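Local structure of Nitrate/nitrite binding protein NrtA (Synechocystis sp., 2G29) at residues Leu42-Pro47 with Pro238-Gly243; Leu48-Glu53 with Met264-Trp269. The protein binds nitrate as the solute-binding component of the NrtABCD ABC transporter, which takes up nitrate and probably nitrite as well. All coordinates share one frame; numbering follows the deposited sequence.

Contact 1 (Leu42-Pro47 with Pro238-Gly243); sequences LTDAAP and PEKAFG. With NO3 (nitrate ion), chain B.
In the nitrate-binding pocket of this C-clamp protein, Lys-240 reaches across to Leu-42 and Asp-44 and turns its ammonium group to the anion. Its NZ donates to nitrate O1 at 2.8 Å and completes a salt-bridge network with two carboxylates. Asp-44 OD2, 2.8 Å from Lys-240 NZ, is met on its syn side, 25° out of the carboxylate plane; Glu-239 OE2, also 2.8 Å from that NZ, is met on its anti side. Three oxygens thus share one ammonium group, an arrangement likely to hold its positive charge against the nitrate. Bends at chi2 (-65°) and chi4 (-59°) turn the lysine end toward the anion; the side chain crosses that of Asp-44 at about a right angle, its CG 3.3 Å from Asp-44 CG. Leu-42 adds an apolar side: its CD1 lies 3.2 Å from the nitrate N and 3.9 Å from Lys-240 CE. Trp-73 NE1 and Gly-211 N also bind the anion, while Glu-239 is also hydrogen-bonded to Thr-166 (through OE2) and Trp-170 (through OE1). The lysine opens strand 240-245, which runs antiparallel to both its sheet neighbours, 91-95 and 115-120, and Asp-44 sits on the 3-10 turn leading into helix 46-53.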
loop_
_atom_site.group_PDB
_atom_site.type_symbol
_atom_site.label_atom_id
_atom_site.label_comp_id
_atom_site.label_asym_id
_atom_site.label_seq_id
_atom_site.Cartn_x
_atom_site.Cartn_y
_atom_site.Cartn_z
ATOM N N LEU A 42 -0.469 2.209 9.800
ATOM C CA LEU A 42 -0.873 3.022 8.656
ATOM C C LEU A 42 -2.391 3.012 8.553
ATOM O O LEU A 42 -3.009 1.970 8.782
ATOM C CB LEU A 42 -0.309 2.406 7.375
ATOM C CG LEU A 42 1.213 2.392 7.338
ATOM C CD1 LEU A 42 1.682 1.323 6.365
ATOM C CD2 LEU A 42 1.738 3.758 6.963
ATOM N N THR A 43 -2.977 4.137 8.147
ATOM C CA THR A 43 -4.423 4.224 8.034
ATOM C C THR A 43 -4.997 3.142 7.136
ATOM O O THR A 43 -6.104 2.656 7.400
ATOM C CB THR A 43 -4.831 5.588 7.529
ATOM O OG1 THR A 43 -4.149 6.568 8.309
ATOM C CG2 THR A 43 -6.352 5.792 7.718
ATOM N N ASP A 44 -4.274 2.729 6.093
ATOM C CA ASP A 44 -4.817 1.700 5.218
ATOM C C ASP A 44 -4.835 0.275 5.805
ATOM O O ASP A 44 -5.262 -0.675 5.142
ATOM C CB ASP A 44 -4.177 1.733 3.818
ATOM C CG ASP A 44 -2.666 1.778 3.841
ATOM O OD1 ASP A 44 -2.039 1.179 4.714
ATOM O OD2 ASP A 44 -2.127 2.394 2.901
ATOM N N ALA A 45 -4.432 0.137 7.064
ATOM C CA ALA A 45 -4.571 -1.125 7.793
ATOM C C ALA A 45 -5.939 -1.113 8.491
ATOM O O ALA A 45 -6.336 -2.108 9.075
ATOM C CB ALA A 45 -3.478 -1.246 8.851
ATOM N N ALA A 46 -6.643 0.028 8.420
ATOM C CA ALA A 46 -7.933 0.148 9.129
ATOM C C ALA A 46 -8.899 -1.019 8.979
ATOM O O ALA A 46 -9.460 -1.467 9.959
ATOM C CB ALA A 46 -8.656 1.445 8.758
ATOM N N PRO A 47 -9.099 -1.525 7.768
ATOM C CA PRO A 47 -10.039 -2.648 7.632
ATOM C C PRO A 47 -9.692 -3.845 8.515
ATOM O O PRO A 47 -10.586 -4.483 9.075
ATOM C CB PRO A 47 -9.983 -2.977 6.136
ATOM C CG PRO A 47 -8.717 -2.374 5.654
ATOM C CD PRO A 47 -8.540 -1.110 6.471
ATOM N N PRO A 238 -3.819 1.151 -7.012
ATOM C CA PRO A 238 -3.843 0.013 -6.078
ATOM C C PRO A 238 -2.719 0.262 -5.059
ATOM O O PRO A 238 -1.646 0.788 -5.416
ATOM C CB PRO A 238 -3.521 -1.187 -6.973
ATOM C CG PRO A 238 -2.675 -0.548 -8.091
ATOM C CD PRO A 238 -3.429 0.739 -8.369
ATOM N N GLU A 239 -2.931 -0.150 -3.810
ATOM C CA GLU A 239 -1.898 0.061 -2.788
ATOM C C GLU A 239 -1.708 -1.170 -1.917
ATOM O O GLU A 239 -0.969 -2.094 -2.296
ATOM C CB GLU A 239 -2.254 1.309 -1.957
ATOM C CG GLU A 239 -1.281 1.659 -0.836
ATOM C CD GLU A 239 0.169 1.771 -1.264
ATOM O OE1 GLU A 239 0.465 2.338 -2.350
ATOM O OE2 GLU A 239 1.019 1.329 -0.453
ATOM N N LYS A 240 -2.365 -1.245 -0.769
ATOM C CA LYS A 240 -2.198 -2.428 0.091
ATOM C C LYS A 240 -3.061 -3.584 -0.330
ATOM O O LYS A 240 -4.111 -3.418 -0.968
ATOM C CB LYS A 240 -2.511 -2.088 1.559
ATOM C CG LYS A 240 -1.724 -0.904 2.093
ATOM C CD LYS A 240 -0.210 -1.214 2.146
ATOM C CE LYS A 240 0.564 -0.137 2.908
ATOM N NZ LYS A 240 0.420 1.274 2.318
ATOM N N ALA A 241 -2.592 -4.774 0.031
ATOM C CA ALA A 241 -3.308 -6.003 -0.239
ATOM C C ALA A 241 -3.542 -6.742 1.068
ATOM O O ALA A 241 -2.862 -6.514 2.078
ATOM C CB ALA A 241 -2.465 -6.913 -1.162
ATOM N N PHE A 242 -4.551 -7.604 1.055
ATOM C CA PHE A 242 -4.762 -8.504 2.179
ATOM C C PHE A 242 -4.123 -9.799 1.638
ATOM O O PHE A 242 -4.659 -10.510 0.767
ATOM C CB PHE A 242 -6.265 -8.695 2.475
ATOM C CG PHE A 242 -6.568 -9.762 3.515
ATOM C CD1 PHE A 242 -5.686 -10.060 4.532
ATOM C CD2 PHE A 242 -7.779 -10.435 3.475
ATOM C CE1 PHE A 242 -5.985 -11.013 5.506
ATOM C CE2 PHE A 242 -8.087 -11.397 4.447
ATOM C CZ PHE A 242 -7.191 -11.676 5.447
ATOM N N GLY A 243 -2.918 -10.070 2.131
ATOM C CA GLY A 243 -2.214 -11.257 1.675
ATOM C C GLY A 243 -2.127 -12.344 2.731
ATOM O O GLY A 243 -2.043 -12.041 3.920
HETATM N N NO3 B . 3.429 2.676 4.056
HETATM O O1 NO3 B . 2.167 3.011 3.655
HETATM O O2 NO3 B . 4.436 3.444 4.536
HETATM O O3 NO3 B . 3.804 1.212 3.908
#

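Contact 2 (Leu48-Glu53 with Met264-Trp269)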
loop_
_atom_site.group_PDB
_atom_site.type_symbol
_atom_site.label_atom_id
_atom_site.label_comp_id
_atom_site.label_asym_id
_atom_site.label_seq_id
_atom_site.Cartn_x
_atom_site.Cartn_y
_atom_site.Cartn_z
ATOM N N LEU A 48 -8.408 -4.175 8.659
ATOM C CA LEU A 48 -8.042 -5.318 9.481
ATOM C C LEU A 48 -8.267 -5.055 10.979
ATOM O O LEU A 48 -8.662 -5.970 11.726
ATOM C CB LEU A 48 -6.580 -5.726 9.270
ATOM C CG LEU A 48 -6.211 -6.237 7.876
ATOM C CD1 LEU A 48 -4.895 -6.983 7.992
ATOM C CD2 LEU A 48 -7.284 -7.162 7.311
ATOM N N ILE A 49 -8.040 -3.812 11.399
ATOM C CA ILE A 49 -8.196 -3.407 12.800
ATOM C C ILE A 49 -9.676 -3.289 13.141
ATOM O O ILE A 49 -10.115 -3.827 14.168
ATOM C CB ILE A 49 -7.440 -2.077 13.027
ATOM C CG1 ILE A 49 -5.922 -2.350 13.036
ATOM C CG2 ILE A 49 -7.845 -1.462 14.363
ATOM C CD1 ILE A 49 -5.354 -3.035 11.836
ATOM N N ILE A 50 -10.430 -2.621 12.279
ATOM C CA ILE A 50 -11.889 -2.453 12.483
ATOM C C ILE A 50 -12.569 -3.830 12.461
ATOM O O ILE A 50 -13.551 -4.068 13.186
ATOM C CB ILE A 50 -12.490 -1.515 11.404
ATOM C CG1 ILE A 50 -12.221 -0.058 11.779
ATOM C CG2 ILE A 50 -14.013 -1.688 11.279
ATOM C CD1 ILE A 50 -12.710 0.334 13.120
ATOM N N ALA A 51 -12.084 -4.756 11.656
ATOM C CA ALA A 51 -12.707 -6.084 11.659
ATOM C C ALA A 51 -12.628 -6.699 13.065
ATOM O O ALA A 51 -13.498 -7.476 13.452
ATOM C CB ALA A 51 -12.040 -6.995 10.650
ATOM N N LYS A 52 -11.589 -6.372 13.823
ATOM C CA LYS A 52 -11.476 -6.879 15.194
ATOM C C LYS A 52 -12.317 -5.981 16.122
ATOM O O LYS A 52 -13.221 -6.463 16.808
ATOM C CB LYS A 52 -10.008 -6.873 15.664
ATOM C CG LYS A 52 -9.785 -7.465 17.071
ATOM C CD LYS A 52 -10.076 -8.957 17.076
ATOM C CE LYS A 52 -9.731 -9.589 18.408
ATOM N NZ LYS A 52 -9.928 -11.078 18.354
ATOM N N GLU A 53 -12.046 -4.680 16.125
ATOM C CA GLU A 53 -12.756 -3.759 17.021
ATOM C C GLU A 53 -14.277 -3.717 16.901
ATOM O O GLU A 53 -14.968 -3.515 17.910
ATOM C CB GLU A 53 -12.213 -2.338 16.839
ATOM C CG GLU A 53 -10.834 -2.102 17.448
ATOM C CD GLU A 53 -10.876 -1.792 18.949
ATOM O OE1 GLU A 53 -9.803 -1.616 19.540
ATOM O OE2 GLU A 53 -11.977 -1.719 19.531
ATOM N N MET A 264 -14.144 -7.538 4.140
ATOM C CA MET A 264 -14.985 -6.788 3.224
ATOM C C MET A 264 -16.017 -5.933 3.974
ATOM O O MET A 264 -16.268 -4.775 3.614
ATOM C CB MET A 264 -15.750 -7.744 2.326
ATOM C CG MET A 264 -14.920 -8.373 1.278
ATOM S SD MET A 264 -15.929 -9.511 0.292
ATOM C CE MET A 264 -14.726 -9.989 -0.765
ATOM N N GLU A 265 -16.645 -6.515 4.995
ATOM C CA GLU A 265 -17.620 -5.725 5.746
ATOM C C GLU A 265 -16.894 -4.597 6.473
ATOM O O GLU A 265 -17.404 -3.501 6.542
ATOM C CB GLU A 265 -18.372 -6.588 6.751
ATOM C CG GLU A 265 -19.380 -7.539 6.104
ATOM C CD GLU A 265 -20.672 -7.574 6.891
ATOM O OE1 GLU A 265 -20.635 -7.982 8.066
ATOM O OE2 GLU A 265 -21.718 -7.177 6.338
ATOM N N ALA A 266 -15.691 -4.862 6.982
ATOM C CA ALA A 266 -14.964 -3.794 7.666
ATOM C C ALA A 266 -14.594 -2.715 6.666
ATOM O O ALA A 266 -14.579 -1.513 6.997
ATOM C CB ALA A 266 -13.715 -4.348 8.351
ATOM N N GLN A 267 -14.263 -3.107 5.433
ATOM C CA GLN A 267 -13.950 -2.117 4.404
ATOM C C GLN A 267 -15.148 -1.209 4.103
ATOM O O GLN A 267 -15.000 -0.012 3.935
ATOM C CB GLN A 267 -13.505 -2.793 3.108
ATOM C CG GLN A 267 -12.083 -3.335 3.160
ATOM C CD GLN A 267 -11.711 -4.033 1.871
ATOM O OE1 GLN A 267 -12.380 -4.980 1.462
ATOM N NE2 GLN A 267 -10.636 -3.567 1.220
ATOM N N GLN A 268 -16.336 -1.810 4.012
ATOM C CA GLN A 268 -17.548 -1.042 3.750
ATOM C C GLN A 268 -17.802 -0.069 4.898
ATOM O O GLN A 268 -18.206 1.082 4.679
ATOM C CB GLN A 268 -18.711 -2.013 3.582
ATOM C CG GLN A 268 -18.645 -2.756 2.254
ATOM C CD GLN A 268 -19.712 -3.807 2.141
ATOM O OE1 GLN A 268 -19.541 -4.937 2.586
ATOM N NE2 GLN A 268 -20.827 -3.437 1.546
ATOM N N TRP A 269 -17.556 -0.535 6.109
ATOM C CA TRP A 269 -17.745 0.305 7.298
ATOM C C TRP A 269 -16.760 1.482 7.284
ATOM O O TRP A 269 -17.138 2.637 7.479
ATOM C CB TRP A 269 -17.513 -0.507 8.554
ATOM C CG TRP A 269 -17.922 0.238 9.815
ATOM C CD1 TRP A 269 -19.170 0.279 10.370
ATOM C CD2 TRP A 269 -17.092 1.070 10.628
ATOM N NE1 TRP A 269 -19.171 1.084 11.481
ATOM C CE2 TRP A 269 -17.908 1.580 11.669
ATOM C CE3 TRP A 269 -15.734 1.438 10.585
ATOM C CZ2 TRP A 269 -17.415 2.438 12.652
ATOM C CZ3 TRP A 269 -15.246 2.292 11.564
ATOM C CH2 TRP A 269 -16.084 2.782 12.590
#
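Ile-50 is the first residue of 48-53 to touch 264-269, and it brings three carbons to the contact. Its CG2, anti to the backbone N, lies 3.6 Å from Trp-269 CE3 and 4.0 Å from Ala-266 CB, bridging the alanine and the indole. The other branch meets the six-membered part of the indole at CZ3: CG1 is 3.8 Å from Trp-269 CZ3, and CD1 comes still nearer to that CZ3, at 3.6 Å. The ring approaches the isoleucine obliquely, and the two side chains cross at about a right angle. Trp-269 reaches this position because its CG stands anti to the backbone N (chi1 -170°). Without the two branches of Ile-50, as with an alanine here, the CE3-CZ3 side of the indole would probably lose its aliphatic partner and a gap would open beside Ala-266.

One residue further on, Ala-51 gives the nearest CA pair, its CA 5.1 Å from that of Ala-266. The methyl of Ala-266 points toward the opposing helix and rests 3.7 Å from Ala-51 N, while the two CB atoms are 3.9 Å apart. With nothing larger than a methyl group on either residue, the helices come together at this point, their local axes 8.3 Å apart at closest approach. No hydrogen bond links the segments; they meet through van der Waals contacts.

Neighbouring helices flank the pair: Phe-56 and Tyr-57 of helix 56-59 cover the two alanines, and Ile-282 and Met-279 of helix 276-284 lie against Ile-50 and Trp-269. The short segments cross nearly perpendicularly, at 100°, around an alanine pair, within the type 2 periplasmic binding protein fold, where helices pack on the sheet of each of two lobes.

Helix 46-53 ties the two contacts together: the turn leading into it supplies the Asp-44 carboxylate of contact 1, and its later residues form the hydrophobic crossing of contact 2. The contact centres are about 11 Å apart, and the contacts meet at Pro-47, whose O lies 3.2 Å from Ala-266 CB and whose CB is 3.7 Å from Gln-267 CG. The centre of contact 1, which holds the nitrate, sits about 6 Å from the centre of the chain; that of contact 2, about 17 Å from the chain centre, lies away from the binding residues. Their segments alternate along the sequence. The pair illustrates how one short helix can join a polar ligand site to apolar packing between helices.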